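Local coordinates for protein beta-galactosidase (PDB 4CU9) that is a multidomain glycoside hydrolase of Streptococcus pneumoniae that carries the carbohydrate-binding module described here, which probably binds galactose-containing glycans, at residues F126-A139 with N150-W163. Residues are numbered along the deposited sequence; the frame is centred on the assembly and turned at random.
Sequences FNNPENWEAVPYRA and NVTFKAVKAKAMRW. Unlike the reference sequence in segment 150-163: A160 (reference Val). With EDO (1,2-ethanediol), chain D.
R162 lies flat on the indole of W132, its guanidinium plane within 2° of the ring. This is a cation-pi stack, with CZ of R162 3.4 Å from the centroid of the five-membered ring of W132. The neighbouring methylene continues it: CD of R162 sits over the centre of the six-membered ring of W132 in a CH-pi contact. With the arginine chain extended from CG to NE, aliphatic and charged parts together span the indole face. W132 is itself steadied by a hydrogen bond from NE1 to the carbonyl O of F126 (3.0 Å), which lies close to the indole plane. R162 has a salt bridge from NE to E101, while NH1 and NH2 donate to a 1,2-ethanediol, probably from the crystallisation liquor; the bond from NH2 to O2 of the diol is nearly straight at 175°.

Further along, the aromatic pair W163 and Y137 is T-shaped: W163 directs its edge at the face of Y137, CZ3 of W163 reaching CE2 of Y137 at 3.6 Å. With CG of Y137 between the backbone N and the carbonyl carbon, the ring is set beside V151 CG1 with one face to W163, and the phenol OH is hydrogen-bonded to L98 O on strand 97-103.

V135 CG1 meets CD2 of F153 at 3.8 Å, Y137 CB rests on CG1 of V151, and A160, alanine here where the reference has valine, touches CZ of F126 with its CB.

Backbone pairing joins R138 to T152 through two hydrogen bonds, N of R138 to O of T152 and N of T152 to O of R138, each 2.9 Å. A139 and V151 form the adjacent non-hydrogen-bonded pair. Strands 132-139 and 149-158 thus make an antiparallel beta hairpin, while 132-135 and 160-163 flank strand 97-103, the R162-W132 stack bridging over it, in the beta-sandwich of a galactose-binding-like domain.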
loop_
_atom_site.group_PDB
_atom_site.type_symbol
_atom_site.label_atom_id
_atom_site.label_comp_id
_atom_site.label_asym_id
_atom_site.label_seq_id
_atom_site.Cartn_x
_atom_site.Cartn_y
_atom_site.Cartn_z
ATOM N N PHE A 126 -8.878 -1.351 -10.016
ATOM C CA PHE A 126 -7.718 -1.673 -9.220
ATOM C C PHE A 126 -7.525 -3.182 -9.101
ATOM O O PHE A 126 -6.398 -3.641 -8.956
ATOM C CB PHE A 126 -7.791 -1.061 -7.819
ATOM C CG PHE A 126 -7.411 0.381 -7.767
ATOM C CD1 PHE A 126 -7.296 1.168 -8.916
ATOM C CD2 PHE A 126 -7.176 0.955 -6.559
ATOM C CE1 PHE A 126 -6.918 2.502 -8.814
ATOM C CE2 PHE A 126 -6.835 2.281 -6.443
ATOM C CZ PHE A 126 -6.672 3.053 -7.567
ATOM N N ASN A 127 -8.587 -3.949 -9.267
ATOM C CA ASN A 127 -8.513 -5.361 -9.082
ATOM C C ASN A 127 -8.064 -6.136 -10.324
ATOM O O ASN A 127 -7.873 -7.348 -10.253
ATOM C CB ASN A 127 -9.852 -5.872 -8.548
ATOM C CG ASN A 127 -9.748 -7.228 -7.896
ATOM O OD1 ASN A 127 -8.803 -7.511 -7.173
ATOM N ND2 ASN A 127 -10.730 -8.085 -8.152
ATOM N N ASN A 128 -7.802 -5.440 -11.426
ATOM C CA ASN A 128 -7.343 -6.062 -12.627
ATOM C C ASN A 128 -5.828 -5.858 -12.756
ATOM O O ASN A 128 -5.385 -4.732 -12.917
ATOM C CB ASN A 128 -8.067 -5.452 -13.830
ATOM C CG ASN A 128 -7.552 -6.013 -15.170
ATOM O OD1 ASN A 128 -6.637 -6.816 -15.206
ATOM N ND2 ASN A 128 -8.131 -5.562 -16.243
ATOM N N PRO A 129 -5.031 -6.938 -12.677
ATOM C CA PRO A 129 -3.575 -6.785 -12.664
ATOM C C PRO A 129 -3.009 -6.074 -13.896
ATOM O O PRO A 129 -1.908 -5.503 -13.828
ATOM C CB PRO A 129 -3.063 -8.236 -12.690
ATOM C CG PRO A 129 -4.201 -9.062 -12.235
ATOM C CD PRO A 129 -5.445 -8.355 -12.591
ATOM N N GLU A 130 -3.711 -6.139 -15.018
ATOM C CA GLU A 130 -3.196 -5.499 -16.263
ATOM C C GLU A 130 -3.256 -3.967 -16.178
ATOM O O GLU A 130 -2.708 -3.286 -16.999
ATOM C CB GLU A 130 -3.989 -5.955 -17.487
ATOM C CG GLU A 130 -3.719 -7.411 -17.858
ATOM C CD GLU A 130 -2.261 -7.671 -18.217
ATOM O OE1 GLU A 130 -1.738 -6.955 -19.098
ATOM O OE2 GLU A 130 -1.641 -8.570 -17.601
ATOM N N ASN A 131 -3.911 -3.438 -15.155
ATOM C CA ASN A 131 -3.993 -1.980 -14.950
ATOM C C ASN A 131 -2.862 -1.418 -14.093
ATOM O O ASN A 131 -2.908 -0.240 -13.691
ATOM C CB ASN A 131 -5.337 -1.641 -14.327
ATOM C CG ASN A 131 -6.494 -1.808 -15.305
ATOM O OD1 ASN A 131 -6.291 -1.764 -16.508
ATOM N ND2 ASN A 131 -7.717 -2.013 -14.780
ATOM N N TRP A 132 -1.824 -2.229 -13.872
ATOM C CA TRP A 132 -0.702 -1.839 -13.023
ATOM C C TRP A 132 0.582 -2.208 -13.792
ATOM O O TRP A 132 0.707 -3.337 -14.293
ATOM C CB TRP A 132 -0.751 -2.551 -11.685
ATOM C CG TRP A 132 -1.965 -2.157 -10.857
ATOM C CD1 TRP A 132 -3.121 -2.832 -10.763
ATOM C CD2 TRP A 132 -2.107 -1.005 -10.041
ATOM N NE1 TRP A 132 -4.007 -2.194 -9.917
ATOM C CE2 TRP A 132 -3.415 -1.042 -9.479
ATOM C CE3 TRP A 132 -1.270 0.066 -9.722
ATOM C CZ2 TRP A 132 -3.860 -0.072 -8.619
ATOM C CZ3 TRP A 132 -1.726 1.024 -8.887
ATOM C CH2 TRP A 132 -2.999 0.968 -8.341
ATOM N N GLU A 133 1.504 -1.264 -13.832
ATOM C CA GLU A 133 2.809 -1.437 -14.503
ATOM C C GLU A 133 3.947 -1.349 -13.481
ATOM O O GLU A 133 4.049 -0.368 -12.726
ATOM C CB GLU A 133 2.944 -0.363 -15.590
ATOM C CG GLU A 133 4.283 -0.321 -16.321
ATOM C CD GLU A 133 4.418 -1.319 -17.432
ATOM O OE1 GLU A 133 3.613 -2.288 -17.498
ATOM O OE2 GLU A 133 5.348 -1.132 -18.260
ATOM N N ALA A 134 4.824 -2.358 -13.505
ATOM C CA ALA A 134 5.983 -2.419 -12.629
ATOM C C ALA A 134 6.961 -1.269 -12.861
ATOM O O ALA A 134 7.217 -0.849 -14.014
ATOM C CB ALA A 134 6.722 -3.755 -12.773
ATOM N N VAL A 135 7.517 -0.782 -11.763
ATOM C CA VAL A 135 8.473 0.330 -11.796
ATOM C C VAL A 135 9.767 -0.164 -11.126
ATOM O O VAL A 135 9.752 -0.530 -9.952
ATOM C CB VAL A 135 7.878 1.587 -11.125
ATOM C CG1 VAL A 135 8.906 2.701 -10.976
ATOM C CG2 VAL A 135 6.661 2.097 -11.900
ATOM N N PRO A 136 10.897 -0.222 -11.882
ATOM C CA PRO A 136 12.124 -0.644 -11.205
ATOM C C PRO A 136 12.552 0.396 -10.173
ATOM O O PRO A 136 12.351 1.589 -10.370
ATOM C CB PRO A 136 13.163 -0.759 -12.363
ATOM C CG PRO A 136 12.382 -0.724 -13.617
ATOM C CD PRO A 136 11.138 0.067 -13.316
ATOM N N TYR A 137 13.126 -0.037 -9.059
ATOM C CA TYR A 137 13.429 0.890 -7.973
ATOM C C TYR A 137 14.731 0.469 -7.265
ATOM O O TYR A 137 15.218 -0.676 -7.447
ATOM C CB TYR A 137 12.207 0.955 -6.991
ATOM C CG TYR A 137 11.989 -0.302 -6.199
ATOM C CD1 TYR A 137 12.641 -0.508 -5.009
ATOM C CD2 TYR A 137 11.172 -1.316 -6.672
ATOM C CE1 TYR A 137 12.470 -1.670 -4.284
ATOM C CE2 TYR A 137 11.000 -2.489 -5.970
ATOM C CZ TYR A 137 11.653 -2.660 -4.778
ATOM O OH TYR A 137 11.478 -3.821 -4.077
ATOM N N ARG A 138 15.290 1.389 -6.489
ATOM C CA ARG A 138 16.378 1.082 -5.565
ATOM C C ARG A 138 15.969 1.456 -4.145
ATOM O O ARG A 138 15.443 2.533 -3.945
ATOM C CB ARG A 138 17.622 1.864 -5.964
ATOM C CG ARG A 138 18.136 1.552 -7.362
ATOM C CD ARG A 138 18.651 0.111 -7.480
ATOM N NE ARG A 138 19.200 -0.132 -8.816
ATOM C CZ ARG A 138 19.437 -1.329 -9.351
ATOM N NH1 ARG A 138 19.191 -2.447 -8.673
ATOM N NH2 ARG A 138 19.945 -1.404 -10.583
ATOM N N ALA A 139 16.191 0.566 -3.176
ATOM C CA ALA A 139 15.937 0.870 -1.756
ATOM C C ALA A 139 17.299 1.088 -1.037
ATOM O O ALA A 139 18.320 0.479 -1.419
ATOM C CB ALA A 139 15.151 -0.235 -1.096
ATOM N N ASN A 150 13.957 4.106 2.349
ATOM C CA ASN A 150 13.831 5.113 1.327
ATOM C C ASN A 150 14.099 4.450 -0.019
ATOM O O ASN A 150 15.007 3.630 -0.138
ATOM C CB ASN A 150 14.762 6.312 1.562
ATOM C CG ASN A 150 14.488 7.032 2.875
ATOM O OD1 ASN A 150 13.593 7.877 2.966
ATOM N ND2 ASN A 150 15.265 6.700 3.907
ATOM N N VAL A 151 13.286 4.812 -1.002
ATOM C CA VAL A 151 13.296 4.214 -2.327
ATOM C C VAL A 151 13.352 5.291 -3.392
ATOM O O VAL A 151 12.705 6.313 -3.263
ATOM C CB VAL A 151 12.000 3.384 -2.532
ATOM C CG1 VAL A 151 11.749 3.034 -3.997
ATOM C CG2 VAL A 151 11.945 2.149 -1.649
ATOM N N THR A 152 14.145 5.056 -4.450
ATOM C CA THR A 152 14.152 5.913 -5.617
ATOM C C THR A 152 13.801 5.132 -6.866
ATOM O O THR A 152 14.003 3.913 -6.978
ATOM C CB THR A 152 15.538 6.563 -5.843
ATOM O OG1 THR A 152 16.531 5.536 -5.840
ATOM C CG2 THR A 152 15.862 7.497 -4.764
ATOM N N PHE A 153 13.263 5.850 -7.827
ATOM C CA PHE A 153 12.984 5.314 -9.122
ATOM C C PHE A 153 13.000 6.419 -10.169
ATOM O O PHE A 153 12.983 7.591 -9.835
ATOM C CB PHE A 153 11.673 4.508 -9.129
ATOM C CG PHE A 153 10.523 5.158 -8.371
ATOM C CD1 PHE A 153 10.441 5.065 -6.997
ATOM C CD2 PHE A 153 9.561 5.884 -9.051
ATOM C CE1 PHE A 153 9.390 5.663 -6.309
ATOM C CE2 PHE A 153 8.497 6.476 -8.387
ATOM C CZ PHE A 153 8.424 6.381 -7.009
ATOM N N LYS A 154 13.041 6.042 -11.440
ATOM C CA LYS A 154 12.901 7.020 -12.507
ATOM C C LYS A 154 11.483 7.630 -12.435
ATOM O O LYS A 154 10.491 6.931 -12.201
ATOM C CB LYS A 154 13.198 6.382 -13.863
ATOM C CG LYS A 154 12.969 7.310 -15.041
ATOM C CD LYS A 154 13.566 6.746 -16.326
ATOM C CE LYS A 154 13.317 7.718 -17.469
ATOM N NZ LYS A 154 14.280 7.547 -18.585
ATOM N N ALA A 155 11.412 8.948 -12.608
ATOM C CA ALA A 155 10.173 9.675 -12.460
ATOM C C ALA A 155 9.070 9.151 -13.382
ATOM O O ALA A 155 9.302 8.884 -14.558
ATOM C CB ALA A 155 10.408 11.157 -12.693
ATOM N N VAL A 156 7.883 8.966 -12.819
ATOM C CA VAL A 156 6.711 8.557 -13.557
ATOM C C VAL A 156 5.550 9.455 -13.154
ATOM O O VAL A 156 5.526 10.046 -12.060
ATOM C CB VAL A 156 6.322 7.072 -13.284
ATOM C CG1 VAL A 156 7.417 6.103 -13.764
ATOM C CG2 VAL A 156 6.063 6.826 -11.815
ATOM N N LYS A 157 4.593 9.558 -14.057
ATOM C CA LYS A 157 3.333 10.237 -13.815
ATOM C C LYS A 157 2.265 9.208 -13.496
ATOM O O LYS A 157 2.165 8.182 -14.182
ATOM C CB LYS A 157 2.945 11.030 -15.053
ATOM C CG LYS A 157 3.853 12.229 -15.290
ATOM C CD LYS A 157 3.419 13.043 -16.521
ATOM N N ALA A 158 1.465 9.468 -12.460
ATOM C CA ALA A 158 0.438 8.544 -12.044
ATOM C C ALA A 158 -0.608 9.203 -11.144
ATOM O O ALA A 158 -0.340 10.186 -10.429
ATOM C CB ALA A 158 1.065 7.364 -11.311
ATOM N N LYS A 159 -1.790 8.637 -11.202
ATOM C CA LYS A 159 -2.899 9.016 -10.327
ATOM C C LYS A 159 -2.953 8.124 -9.092
ATOM O O LYS A 159 -3.652 8.438 -8.111
ATOM C CB LYS A 159 -4.190 8.909 -11.112
ATOM C CG LYS A 159 -4.298 10.017 -12.145
ATOM C CD LYS A 159 -5.508 9.952 -13.051
ATOM C CE LYS A 159 -5.337 11.062 -14.109
ATOM N NZ LYS A 159 -6.485 11.311 -15.023
ATOM N N ALA A 160 -2.232 7.010 -9.146
ATOM C CA ALA A 160 -2.175 6.054 -8.027
ATOM C C ALA A 160 -0.908 5.235 -8.164
ATOM O O ALA A 160 -0.506 4.902 -9.288
ATOM C CB ALA A 160 -3.375 5.120 -8.023
ATOM N N MET A 161 -0.287 4.936 -7.027
ATOM C CA MET A 161 0.903 4.068 -6.962
ATOM C C MET A 161 0.590 3.012 -5.925
ATOM O O MET A 161 -0.228 3.245 -5.043
ATOM C CB MET A 161 2.139 4.857 -6.532
ATOM C CG MET A 161 2.524 5.939 -7.523
ATOM S SD MET A 161 3.268 5.406 -9.070
ATOM C CE MET A 161 4.730 4.574 -8.518
ATOM N N ARG A 162 1.180 1.836 -6.080
ATOM C CA ARG A 162 1.062 0.801 -5.084
ATOM C C ARG A 162 2.322 -0.043 -4.985
ATOM O O ARG A 162 3.188 -0.060 -5.874
ATOM C CB ARG A 162 -0.163 -0.107 -5.344
ATOM C CG ARG A 162 0.027 -1.127 -6.435
ATOM C CD ARG A 162 -1.210 -1.929 -6.674
ATOM N NE ARG A 162 -0.931 -3.033 -7.557
ATOM C CZ ARG A 162 -1.783 -4.004 -7.839
ATOM N NH1 ARG A 162 -3.011 -3.998 -7.299
ATOM N NH2 ARG A 162 -1.412 -4.965 -8.675
ATOM N N TRP A 163 2.367 -0.789 -3.891
ATOM C CA TRP A 163 3.348 -1.837 -3.705
ATOM C C TRP A 163 2.580 -3.146 -3.693
ATOM O O TRP A 163 1.616 -3.339 -2.875
ATOM C CB TRP A 163 4.117 -1.661 -2.392
ATOM C CG TRP A 163 5.027 -0.501 -2.380
ATOM C CD1 TRP A 163 4.749 0.733 -1.957
ATOM C CD2 TRP A 163 6.354 -0.463 -2.900
ATOM N NE1 TRP A 163 5.828 1.554 -2.131
ATOM C CE2 TRP A 163 6.832 0.841 -2.723
ATOM C CE3 TRP A 163 7.182 -1.402 -3.491
ATOM C CZ2 TRP A 163 8.129 1.216 -3.074
ATOM C CZ3 TRP A 163 8.494 -1.012 -3.854
ATOM C CH2 TRP A 163 8.931 0.285 -3.623
HETATM C C1 EDO D . -5.089 -7.145 -7.549
HETATM O O1 EDO D . -4.643 -6.315 -6.455
HETATM C C2 EDO D . -4.659 -6.681 -8.946
HETATM O O2 EDO D . -3.292 -7.016 -9.173
HETATM O O HOH W 1 12.602 3.189 -12.310
#